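Long-range contacts in autophagy-related protein 9 (Schizosaccharomyces pombe, PDB 7D0I), which scrambles phospholipids between the two leaflets of the membrane as a homotrimer and supplies membrane to the growing autophagosome: residues I428-L433 with G613-P618; I359-P364 with F623-C628; T454-P459 with S601-N606. The protein carries 1 engineered substitution. One frame throughout, in Å; residues are numbered along the deposited sequence.

Interaction 1: I428-L433 with G613-P618; sequences IVAIYL and GILLTP. With LMN (Lauryl Maltose Neopentyl Glycol), chain H.
Val429, Ala430 and Leu433 meet Ile614 and Leu615 in a purely apolar contact between two helices that run nearly antiparallel, their local axes 167° apart and 9.3 Å at closest approach. Ile614 carries most of the contact, its side chain reaching both Val429 and Leu433. With CG2 anti to the backbone N and CG1 beside it (chi1 -61°), the extended branch carries CD1 across to Leu433 CD2 at 3.6 Å and to Val429 CG1 at 3.7 Å, crossing both side chains at about a right angle. Ala430, small enough to let the backbones approach, offers CB to Leu615 CD2 at 3.8 Å. Branched aliphatic residues suit such a seam, which has no hydrogen bond across it. Ile614 also touches His373 and Thr374 of helix 373-382.

The second kind of contact is with bound lauryl maltose neopentyl glycol. One alkyl chain passes over a face of the Tyr432 ring, with CE2 3.4 Å from CBE, while Leu433 CD1 lies 3.7 Å from C6 of the sugar. An alanine in place of Tyr432 would probably leave this alkyl chain without its aromatic wall and open a gap toward Val213 and Phe261. Val429 touches another copy of the detergent. The arrangement is that of two helices, one intramembrane and the other inferred to be, packed antiparallel with amphiphile pockets beside their seam.

Interaction 2: I359-P364 with F623-C628; sequences INIELP and FTFPSC
The backbone carbonyl of Asn360 serves two residues of the 623-628 segment at once: its O accepts a hydrogen bond from Thr624 OG1 at 3.2 Å and also sits at the edge of the Phe625 ring, 3.2 Å from CE1. The hydroxyl approaches with a C=O...donor angle of 158°, tilted a little from the carbonyl plane. Thr624 can present it because OG1 stands between its own backbone N and carbonyl carbon (chi1 73°), which leaves CG2 to pack on Pro364 CG at 3.7 Å; Leu620 O, in helix 603-624, is a weaker second acceptor for the same hydroxyl.

Phe625 is held by two isoleucines on different sides of the ring. Ile359 reaches over one face in a CH-pi contact, CD1 lying 3.8 Å from the ring centroid, whereas Ile361 brings CG2 to the edge, in the ring plane. Ile379 of helix 373-382 and the ring of Phe415 also touch it. At the other end, Cys628, the residue just before the next helix, packs its SG 3.6 Å from Asn360 CB.

Asn360 OD1 bonds within its own segment, accepting from Glu362 N at 3.3 Å in an Asx turn, with the donor above the carbonyl plane. The contact thus joins an irregular loop to the end of helix 603-624 by two means: a polar bond that satisfies a carbonyl which no regular strand or helix provides for, and aliphatic packing that fixes the aromatic ring from face and edge.

Interaction 3: T454-P459 with S601-N606; sequences TRRYTP and SYRIVN
Strands 455-457 and 600-602 form a short two-stranded antiparallel sheet, the second running directly into helix 603-624. Arg456 and Ser601 are a hydrogen-bonded pair: Arg456 N gives to Ser601 O at 2.9 Å, and the return bond from Ser601 N to Arg456 O is weak. Beside it, Arg455 and Tyr602 are a non-hydrogen-bonded pair, and Thr454 O accepts from Arg603 N at 2.9 Å, continuing the pairing into the first turn of the helix.

Arg455 bends at chi3 (86°) to bring its guanidinium over one face of the Tyr602 ring, a cation-pi contact with Arg455 CZ 4.4 Å from the centroid of that ring; the planes lie 59° apart, and Arg455 NH2 bonds Tyr600 O. Arg456 and Arg603 run side by side, with Thr454 CG2 over a face of each guanidinium. They converge on Glu559 of a second subunit, which makes a salt bridge with Arg603 and a long, weak ion pair with Arg456, and would probably offset their charges. Thr458 OG1 caps Ala461 N, leaving Thr458 CG2 to pack 3.4 Å from Asn606 OD1.

This is a two-stranded antiparallel sheet passing into a helix, its basic pair meeting Glu559 of a second subunit.

Overall arrangement
All three contacts use helix 603-624: interaction 3 holds its start, interaction 1 its middle and interaction 2 its end. Along the chain they are nested, interaction 3 within the loop closed by interaction 1 and that within interaction 2. Interaction 1 is the buried one, wholly aliphatic as befits a seam between an intramembrane helix and one inferred to be so; interactions 2 and 3 are partly buried and add polar bonds. Interaction 2 mixes a hydroxyl bond with aromatic contacts, whereas interaction 3 relies on backbone pairing and arginines and alone reaches another subunit. Interactions 1 and 2 touch, Leu616 CD1 lying 3.6 Å from Leu363 CD1; interaction 3 stands about 8 Å from each, nearest atoms.

Interaction 1: I428-L433 with G613-P618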
loop_
_atom_site.group_PDB
_atom_site.type_symbol
_atom_site.label_atom_id
_atom_site.label_comp_id
_atom_site.label_asym_id
_atom_site.label_seq_id
_atom_site.Cartn_x
_atom_site.Cartn_y
_atom_site.Cartn_z
ATOM N N ILE A 428 47.841 -32.418 -21.410
ATOM C CA ILE A 428 48.771 -31.503 -20.753
ATOM C C ILE A 428 48.081 -30.301 -20.140
ATOM O O ILE A 428 48.762 -29.410 -19.618
ATOM C CB ILE A 428 49.857 -31.032 -21.738
ATOM C CG1 ILE A 428 49.249 -30.120 -22.799
ATOM C CG2 ILE A 428 50.525 -32.227 -22.387
ATOM C CD1 ILE A 428 50.190 -29.814 -23.927
ATOM N N VAL A 429 46.757 -30.231 -20.201
ATOM C CA VAL A 429 46.000 -29.256 -19.433
ATOM C C VAL A 429 45.347 -29.901 -18.220
ATOM O O VAL A 429 45.346 -29.322 -17.135
ATOM C CB VAL A 429 44.958 -28.550 -20.323
ATOM C CG1 VAL A 429 43.854 -27.953 -19.479
ATOM C CG2 VAL A 429 45.626 -27.460 -21.128
ATOM N N ALA A 430 44.813 -31.110 -18.377
ATOM C CA ALA A 430 44.273 -31.828 -17.231
ATOM C C ALA A 430 45.370 -32.160 -16.230
ATOM O O ALA A 430 45.141 -32.131 -15.016
ATOM C CB ALA A 430 43.561 -33.098 -17.690
ATOM N N ILE A 431 46.575 -32.460 -16.718
ATOM C CA ILE A 431 47.692 -32.733 -15.818
ATOM C C ILE A 431 48.025 -31.495 -14.996
ATOM O O ILE A 431 48.129 -31.553 -13.763
ATOM C CB ILE A 431 48.911 -33.231 -16.614
ATOM C CG1 ILE A 431 48.703 -34.683 -17.044
ATOM C CG2 ILE A 431 50.175 -33.089 -15.795
ATOM C CD1 ILE A 431 49.813 -35.225 -17.905
ATOM N N TYR A 432 48.208 -30.357 -15.667
ATOM C CA TYR A 432 48.481 -29.130 -14.937
ATOM C C TYR A 432 47.357 -28.807 -13.968
ATOM O O TYR A 432 47.604 -28.323 -12.863
ATOM C CB TYR A 432 48.683 -27.955 -15.887
ATOM C CG TYR A 432 48.596 -26.635 -15.163
ATOM C CD1 TYR A 432 49.671 -26.152 -14.443
ATOM C CD2 TYR A 432 47.427 -25.890 -15.174
ATOM C CE1 TYR A 432 49.593 -24.958 -13.769
ATOM C CE2 TYR A 432 47.342 -24.698 -14.498
ATOM C CZ TYR A 432 48.428 -24.235 -13.800
ATOM O OH TYR A 432 48.344 -23.040 -13.128
ATOM N N LEU A 433 46.113 -29.054 -14.368
ATOM C CA LEU A 433 44.999 -28.681 -13.512
ATOM C C LEU A 433 44.954 -29.548 -12.266
ATOM O O LEU A 433 44.711 -29.042 -11.166
ATOM C CB LEU A 433 43.686 -28.778 -14.280
ATOM C CG LEU A 433 42.616 -27.845 -13.732
ATOM C CD1 LEU A 433 43.080 -26.412 -13.842
ATOM C CD2 LEU A 433 41.322 -28.042 -14.474
ATOM N N GLY A 613 36.230 -33.439 -17.526
ATOM C CA GLY A 613 35.632 -32.843 -18.703
ATOM C C GLY A 613 36.656 -32.335 -19.688
ATOM O O GLY A 613 36.429 -32.380 -20.897
ATOM N N ILE A 614 37.793 -31.847 -19.198
ATOM C CA ILE A 614 38.859 -31.461 -20.111
ATOM C C ILE A 614 39.315 -32.660 -20.925
ATOM O O ILE A 614 39.752 -32.517 -22.069
ATOM C CB ILE A 614 40.015 -30.820 -19.328
ATOM C CG1 ILE A 614 39.521 -29.567 -18.618
ATOM C CG2 ILE A 614 41.161 -30.470 -20.249
ATOM C CD1 ILE A 614 40.598 -28.825 -17.902
ATOM N N LEU A 615 39.192 -33.861 -20.363
ATOM C CA LEU A 615 39.535 -35.064 -21.107
ATOM C C LEU A 615 38.412 -35.485 -22.039
ATOM O O LEU A 615 38.669 -35.930 -23.162
ATOM C CB LEU A 615 39.868 -36.199 -20.142
ATOM C CG LEU A 615 41.094 -36.002 -19.257
ATOM C CD1 LEU A 615 41.264 -37.187 -18.335
ATOM C CD2 LEU A 615 42.326 -35.808 -20.113
ATOM N N LEU A 616 37.167 -35.360 -21.601
ATOM C CA LEU A 616 36.045 -35.872 -22.374
ATOM C C LEU A 616 35.471 -34.876 -23.374
ATOM O O LEU A 616 34.522 -35.222 -24.082
ATOM C CB LEU A 616 34.938 -36.347 -21.435
ATOM C CG LEU A 616 35.308 -37.590 -20.634
ATOM C CD1 LEU A 616 34.122 -38.091 -19.846
ATOM C CD2 LEU A 616 35.827 -38.668 -21.565
ATOM N N THR A 617 36.000 -33.659 -23.455
ATOM C CA THR A 617 35.470 -32.727 -24.447
ATOM C C THR A 617 35.785 -33.129 -25.884
ATOM O O THR A 617 34.972 -32.841 -26.772
ATOM C CB THR A 617 35.969 -31.303 -24.207
ATOM O OG1 THR A 617 37.355 -31.317 -23.852
ATOM C CG2 THR A 617 35.178 -30.656 -23.109
ATOM N N PRO A 618 36.928 -33.751 -26.186
ATOM C CA PRO A 618 37.098 -34.284 -27.544
ATOM C C PRO A 618 36.045 -35.302 -27.928
ATOM O O PRO A 618 35.692 -35.395 -29.108
ATOM C CB PRO A 618 38.498 -34.898 -27.498
ATOM C CG PRO A 618 39.212 -34.038 -26.556
ATOM C CD PRO A 618 38.220 -33.735 -25.477
HETATM C C1 LMN H . 40.265 -20.098 -16.882
HETATM O O1 LMN H . 40.916 -19.095 -17.413
HETATM C C2 LMN H . 39.439 -19.625 -15.661
HETATM O O2 LMN H . 38.351 -18.838 -16.141
HETATM C C3 LMN H . 38.881 -20.735 -14.817
HETATM O O3 LMN H . 38.498 -20.128 -13.534
HETATM C C4 LMN H . 39.794 -21.861 -14.549
HETATM O O4 LMN H . 38.998 -23.041 -14.085
HETATM C C5 LMN H . 40.555 -22.286 -15.753
HETATM O O5 LMN H . 41.268 -21.153 -16.369
HETATM C C6 LMN H . 41.584 -23.355 -15.387
HETATM O O6 LMN H . 42.363 -23.647 -16.527
HETATM C CAA LMN H . 51.252 -24.735 -19.036
HETATM C CAB LMN H . 48.163 -16.457 -28.081
HETATM O OAI LMN H . 40.783 -23.382 -8.945
HETATM O OAJ LMN H . 37.750 -9.775 -15.574
HETATM O OAL LMN H . 41.477 -17.651 -13.613
HETATM O OAN LMN H . 39.605 -12.479 -16.157
HETATM O OAP LMN H . 41.959 -13.627 -16.897
HETATM O OAQ LMN H . 38.030 -24.269 -8.838
HETATM O OAR LMN H . 38.240 -9.519 -11.464
HETATM O OAS LMN H . 36.207 -22.682 -10.245
HETATM O OAT LMN H . 38.514 -11.826 -9.915
HETATM O OAU LMN H . 36.598 -23.418 -13.228
HETATM O OAV LMN H . 40.114 -13.843 -11.644
HETATM C CAW LMN H . 50.057 -24.197 -18.219
HETATM C CAX LMN H . 47.128 -16.665 -26.953
HETATM C CAY LMN H . 48.761 -24.912 -18.682
HETATM C CAZ LMN H . 47.869 -16.775 -25.597
HETATM C CBA LMN H . 47.498 -24.139 -18.208
HETATM C CBB LMN H . 46.835 -17.006 -24.460
HETATM C CBC LMN H . 47.864 -22.695 -17.751
HETATM C CBD LMN H . 45.936 -15.745 -24.311
HETATM C CBE LMN H . 46.812 -22.196 -16.717
HETATM C CBF LMN H . 45.555 -15.574 -22.809
HETATM C CBG LMN H . 45.379 -22.501 -17.247
HETATM C CBH LMN H . 44.123 -16.136 -22.555
HETATM C CBI LMN H . 44.947 -21.349 -18.212
HETATM C CBJ LMN H . 44.226 -17.338 -21.562
HETATM C CBK LMN H . 44.857 -20.006 -17.405
HETATM C CBL LMN H . 42.895 -17.443 -20.735
HETATM C CBM LMN H . 40.863 -23.773 -10.295
HETATM C CBN LMN H . 37.348 -10.420 -14.385
HETATM C CBP LMN H . 41.004 -16.324 -13.533
HETATM C CBQ LMN H . 44.590 -18.821 -18.400
HETATM C CBR LMN H . 42.367 -18.465 -19.655
HETATM C CBS LMN H . 42.328 -19.117 -17.148
HETATM C CBT LMN H . 43.115 -16.747 -17.825
HETATM O OBV LMN H . 41.904 -16.088 -18.230
HETATM O OBX LMN H . 41.493 -16.194 -15.901
HETATM O OBY LMN H . 39.488 -24.360 -12.203
HETATM O OBZ LMN H . 39.163 -11.989 -14.019
HETATM O OCB LMN H . 38.832 -14.385 -13.981
HETATM C CCC LMN H . 39.557 -24.381 -10.723
HETATM C CCD LMN H . 38.554 -10.727 -13.541
HETATM C CCF LMN H . 40.466 -15.912 -14.869
HETATM C CCH LMN H . 39.709 -13.947 -16.184
HETATM C CCJ LMN H . 40.991 -15.791 -17.212
HETATM C CCL LMN H . 40.730 -14.298 -17.211
HETATM C CCM LMN H . 43.105 -18.285 -18.265
HETATM C CCN LMN H . 38.407 -23.605 -10.061
HETATM C CCO LMN H . 38.125 -10.819 -12.073
HETATM C CCQ LMN H . 40.032 -14.439 -14.834
HETATM C CCR LMN H . 38.942 -23.079 -12.703
HETATM C CCS LMN H . 38.534 -13.163 -13.368
HETATM C CCT LMN H . 37.208 -23.500 -10.931
HETATM C CCU LMN H . 38.949 -11.801 -11.314
HETATM C CCV LMN H . 37.493 -22.868 -12.245
HETATM C CCW LMN H . 38.856 -13.178 -11.867
#

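Interaction 2: I359-P364 with F623-C628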
loop_
_atom_site.group_PDB
_atom_site.type_symbol
_atom_site.label_atom_id
_atom_site.label_comp_id
_atom_site.label_asym_id
_atom_site.label_seq_id
_atom_site.Cartn_x
_atom_site.Cartn_y
_atom_site.Cartn_z
ATOM N N ILE A 359 22.351 -27.497 -28.818
ATOM C CA ILE A 359 23.615 -28.212 -28.888
ATOM C C ILE A 359 23.622 -29.250 -27.778
ATOM O O ILE A 359 23.157 -28.983 -26.663
ATOM C CB ILE A 359 24.810 -27.246 -28.783
ATOM C CG1 ILE A 359 26.110 -27.959 -29.118
ATOM C CG2 ILE A 359 24.898 -26.625 -27.414
ATOM C CD1 ILE A 359 27.265 -27.018 -29.256
ATOM N N ASN A 360 24.108 -30.443 -28.092
ATOM C CA ASN A 360 24.045 -31.570 -27.172
ATOM C C ASN A 360 25.372 -31.698 -26.439
ATOM O O ASN A 360 26.384 -32.066 -27.039
ATOM C CB ASN A 360 23.722 -32.854 -27.925
ATOM C CG ASN A 360 23.553 -34.035 -27.009
ATOM O OD1 ASN A 360 23.173 -33.882 -25.855
ATOM N ND2 ASN A 360 23.844 -35.224 -27.517
ATOM N N ILE A 361 25.367 -31.400 -25.145
ATOM C CA ILE A 361 26.554 -31.521 -24.316
ATOM C C ILE A 361 26.462 -32.733 -23.395
ATOM O O ILE A 361 27.110 -32.768 -22.355
ATOM C CB ILE A 361 26.813 -30.239 -23.513
ATOM C CG1 ILE A 361 25.574 -29.865 -22.711
ATOM C CG2 ILE A 361 27.222 -29.110 -24.428
ATOM C CD1 ILE A 361 25.768 -28.677 -21.842
ATOM N N GLU A 362 25.661 -33.724 -23.759
ATOM C CA GLU A 362 25.489 -34.918 -22.949
ATOM C C GLU A 362 26.428 -36.004 -23.449
ATOM O O GLU A 362 26.441 -36.318 -24.642
ATOM C CB GLU A 362 24.044 -35.402 -23.000
ATOM C CG GLU A 362 23.752 -36.538 -22.055
ATOM C CD GLU A 362 22.282 -36.666 -21.753
ATOM O OE1 GLU A 362 21.472 -36.067 -22.489
ATOM O OE2 GLU A 362 21.937 -37.357 -20.774
ATOM N N LEU A 363 27.212 -36.567 -22.543
ATOM C CA LEU A 363 28.187 -37.565 -22.936
ATOM C C LEU A 363 27.481 -38.801 -23.489
ATOM O O LEU A 363 26.415 -39.178 -22.993
ATOM C CB LEU A 363 29.072 -37.944 -21.755
ATOM C CG LEU A 363 29.975 -36.808 -21.289
ATOM C CD1 LEU A 363 30.672 -37.185 -20.007
ATOM C CD2 LEU A 363 30.981 -36.487 -22.370
ATOM N N PRO A 364 28.039 -39.440 -24.516
ATOM C CA PRO A 364 27.337 -40.580 -25.126
ATOM C C PRO A 364 27.172 -41.764 -24.192
ATOM O O PRO A 364 26.121 -42.419 -24.209
ATOM C CB PRO A 364 28.226 -40.926 -26.328
ATOM C CG PRO A 364 28.982 -39.674 -26.618
ATOM C CD PRO A 364 29.228 -39.049 -25.286
ATOM N N PHE A 623 31.836 -36.567 -31.644
ATOM C CA PHE A 623 30.690 -37.445 -31.843
ATOM C C PHE A 623 29.344 -36.776 -31.638
ATOM O O PHE A 623 28.413 -37.053 -32.394
ATOM C CB PHE A 623 30.810 -38.661 -30.921
ATOM C CG PHE A 623 32.097 -39.412 -31.093
ATOM C CD1 PHE A 623 33.092 -39.335 -30.137
ATOM C CD2 PHE A 623 32.322 -40.175 -32.224
ATOM C CE1 PHE A 623 34.276 -40.018 -30.298
ATOM C CE2 PHE A 623 33.503 -40.857 -32.390
ATOM C CZ PHE A 623 34.482 -40.777 -31.427
ATOM N N THR A 624 29.197 -35.907 -30.641
ATOM C CA THR A 624 27.898 -35.292 -30.402
ATOM C C THR A 624 27.745 -33.931 -31.058
ATOM O O THR A 624 26.629 -33.562 -31.433
ATOM C CB THR A 624 27.635 -35.141 -28.906
ATOM O OG1 THR A 624 28.450 -34.088 -28.388
ATOM C CG2 THR A 624 27.962 -36.424 -28.182
ATOM N N PHE A 625 28.833 -33.172 -31.204
ATOM C CA PHE A 625 28.704 -31.828 -31.767
ATOM C C PHE A 625 28.470 -31.846 -33.269
ATOM O O PHE A 625 27.590 -31.107 -33.738
ATOM C CB PHE A 625 29.925 -30.979 -31.400
ATOM C CG PHE A 625 29.861 -30.390 -30.025
ATOM C CD1 PHE A 625 28.770 -30.601 -29.215
ATOM C CD2 PHE A 625 30.896 -29.619 -29.548
ATOM C CE1 PHE A 625 28.720 -30.062 -27.959
ATOM C CE2 PHE A 625 30.845 -29.077 -28.291
ATOM C CZ PHE A 625 29.759 -29.301 -27.495
ATOM N N PRO A 626 29.208 -32.617 -34.079
ATOM C CA PRO A 626 28.924 -32.593 -35.523
ATOM C C PRO A 626 27.498 -32.981 -35.860
ATOM O O PRO A 626 26.872 -32.335 -36.708
ATOM C CB PRO A 626 29.937 -33.594 -36.086
ATOM C CG PRO A 626 31.050 -33.549 -35.136
ATOM C CD PRO A 626 30.408 -33.416 -33.793
ATOM N N SER A 627 26.959 -34.008 -35.208
ATOM C CA SER A 627 25.580 -34.405 -35.453
ATOM C C SER A 627 24.596 -33.287 -35.150
ATOM O O SER A 627 23.473 -33.311 -35.660
ATOM C CB SER A 627 25.231 -35.628 -34.614
ATOM O OG SER A 627 25.157 -35.293 -33.242
ATOM N N CYS A 628 24.984 -32.316 -34.327
ATOM C CA CYS A 628 24.135 -31.185 -33.991
ATOM C C CYS A 628 24.535 -29.914 -34.730
ATOM O O CYS A 628 24.113 -28.824 -34.345
ATOM C CB CYS A 628 24.154 -30.941 -32.483
ATOM S SG CYS A 628 23.436 -32.257 -31.497
#

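Interaction 3: T454-P459 with S601-N606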
loop_
_atom_site.group_PDB
_atom_site.type_symbol
_atom_site.label_atom_id
_atom_site.label_comp_id
_atom_site.label_asym_id
_atom_site.label_seq_id
_atom_site.Cartn_x
_atom_site.Cartn_y
_atom_site.Cartn_z
ATOM N N THR A 454 32.115 -27.891 1.472
ATOM C CA THR A 454 31.762 -26.620 0.862
ATOM C C THR A 454 31.143 -26.878 -0.500
ATOM O O THR A 454 31.795 -27.429 -1.389
ATOM C CB THR A 454 32.988 -25.728 0.730
ATOM O OG1 THR A 454 33.358 -25.234 2.022
ATOM C CG2 THR A 454 32.689 -24.563 -0.177
ATOM N N ARG A 455 29.887 -26.493 -0.661
ATOM C CA ARG A 455 29.163 -26.738 -1.893
ATOM C C ARG A 455 29.117 -25.479 -2.744
ATOM O O ARG A 455 29.049 -24.360 -2.234
ATOM C CB ARG A 455 27.750 -27.228 -1.596
ATOM C CG ARG A 455 27.711 -28.522 -0.820
ATOM C CD ARG A 455 26.312 -28.850 -0.354
ATOM N NE ARG A 455 25.546 -29.564 -1.363
ATOM C CZ ARG A 455 25.360 -30.876 -1.352
ATOM N NH1 ARG A 455 25.879 -31.600 -0.379
ATOM N NH2 ARG A 455 24.653 -31.461 -2.302
ATOM N N ARG A 456 29.171 -25.684 -4.054
ATOM C CA ARG A 456 29.125 -24.622 -5.041
ATOM C C ARG A 456 28.281 -25.099 -6.210
ATOM O O ARG A 456 28.048 -26.296 -6.375
ATOM C CB ARG A 456 30.527 -24.241 -5.516
ATOM C CG ARG A 456 31.412 -23.639 -4.453
ATOM C CD ARG A 456 31.140 -22.167 -4.288
ATOM N NE ARG A 456 31.890 -21.582 -3.185
ATOM C CZ ARG A 456 31.411 -21.427 -1.956
ATOM N NH1 ARG A 456 30.178 -21.813 -1.669
ATOM N NH2 ARG A 456 32.166 -20.883 -1.015
ATOM N N TYR A 457 27.818 -24.158 -7.023
ATOM C CA TYR A 457 27.061 -24.516 -8.211
ATOM C C TYR A 457 27.996 -25.023 -9.293
ATOM O O TYR A 457 29.068 -24.459 -9.520
ATOM C CB TYR A 457 26.270 -23.322 -8.737
ATOM C CG TYR A 457 25.223 -22.796 -7.795
ATOM C CD1 TYR A 457 24.059 -23.497 -7.555
ATOM C CD2 TYR A 457 25.387 -21.584 -7.168
ATOM C CE1 TYR A 457 23.108 -23.013 -6.700
ATOM C CE2 TYR A 457 24.436 -21.093 -6.317
ATOM C CZ TYR A 457 23.303 -21.810 -6.088
ATOM O OH TYR A 457 22.358 -21.313 -5.237
ATOM N N THR A 458 27.589 -26.091 -9.965
ATOM C CA THR A 458 28.376 -26.616 -11.061
ATOM C C THR A 458 28.394 -25.618 -12.214
ATOM O O THR A 458 27.488 -24.798 -12.343
ATOM C CB THR A 458 27.815 -27.945 -11.536
ATOM O OG1 THR A 458 26.513 -27.741 -12.087
ATOM C CG2 THR A 458 27.707 -28.901 -10.386
ATOM N N PRO A 459 29.425 -25.658 -13.058
ATOM C CA PRO A 459 29.468 -24.731 -14.196
ATOM C C PRO A 459 28.271 -24.822 -15.116
ATOM O O PRO A 459 27.971 -23.845 -15.802
ATOM C CB PRO A 459 30.754 -25.134 -14.915
ATOM C CG PRO A 459 31.605 -25.646 -13.842
ATOM C CD PRO A 459 30.698 -26.377 -12.909
ATOM N N SER A 601 26.595 -28.820 -6.075
ATOM C CA SER A 601 27.387 -29.991 -5.737
ATOM C C SER A 601 28.483 -29.630 -4.749
ATOM O O SER A 601 28.607 -28.491 -4.307
ATOM C CB SER A 601 27.990 -30.610 -6.994
ATOM O OG SER A 601 26.988 -31.116 -7.851
ATOM N N TYR A 602 29.288 -30.622 -4.393
ATOM C CA TYR A 602 30.471 -30.382 -3.588
ATOM C C TYR A 602 31.569 -29.782 -4.447
ATOM O O TYR A 602 31.671 -30.065 -5.641
ATOM C CB TYR A 602 30.976 -31.675 -2.956
ATOM C CG TYR A 602 30.070 -32.254 -1.904
ATOM C CD1 TYR A 602 29.969 -31.672 -0.658
ATOM C CD2 TYR A 602 29.338 -33.401 -2.153
ATOM C CE1 TYR A 602 29.152 -32.198 0.303
ATOM C CE2 TYR A 602 28.516 -33.936 -1.197
ATOM C CZ TYR A 602 28.428 -33.331 0.030
ATOM O OH TYR A 602 27.608 -33.861 0.993
ATOM N N ARG A 603 32.406 -28.954 -3.832
ATOM C CA ARG A 603 33.472 -28.322 -4.596
ATOM C C ARG A 603 34.492 -29.341 -5.084
ATOM O O ARG A 603 35.052 -29.186 -6.174
ATOM C CB ARG A 603 34.145 -27.245 -3.756
ATOM C CG ARG A 603 35.305 -26.577 -4.441
ATOM C CD ARG A 603 36.027 -25.657 -3.492
ATOM N NE ARG A 603 35.301 -24.416 -3.272
ATOM C CZ ARG A 603 35.663 -23.489 -2.395
ATOM N NH1 ARG A 603 36.740 -23.674 -1.645
ATOM N NH2 ARG A 603 34.948 -22.384 -2.258
ATOM N N ILE A 604 34.733 -30.399 -4.312
ATOM C CA ILE A 604 35.699 -31.408 -4.730
ATOM C C ILE A 604 35.153 -32.218 -5.900
ATOM O O ILE A 604 35.896 -32.592 -6.814
ATOM C CB ILE A 604 36.080 -32.301 -3.536
ATOM C CG1 ILE A 604 37.057 -33.386 -3.971
ATOM C CG2 ILE A 604 34.849 -32.903 -2.898
ATOM C CD1 ILE A 604 38.382 -32.845 -4.446
ATOM N N VAL A 605 33.849 -32.489 -5.900
ATOM C CA VAL A 605 33.233 -33.144 -7.047
ATOM C C VAL A 605 33.311 -32.242 -8.268
ATOM O O VAL A 605 33.547 -32.707 -9.392
ATOM C CB VAL A 605 31.782 -33.531 -6.722
ATOM C CG1 VAL A 605 31.122 -34.128 -7.933
ATOM C CG2 VAL A 605 31.754 -34.503 -5.575
ATOM N N ASN A 606 33.119 -30.938 -8.070
ATOM C CA ASN A 606 33.268 -29.999 -9.171
ATOM C C ASN A 606 34.683 -30.026 -9.726
ATOM O O ASN A 606 34.876 -29.908 -10.935
ATOM C CB ASN A 606 32.904 -28.589 -8.722
ATOM C CG ASN A 606 31.439 -28.436 -8.425
ATOM O OD1 ASN A 606 30.646 -29.329 -8.695
ATOM N ND2 ASN A 606 31.068 -27.294 -7.876
#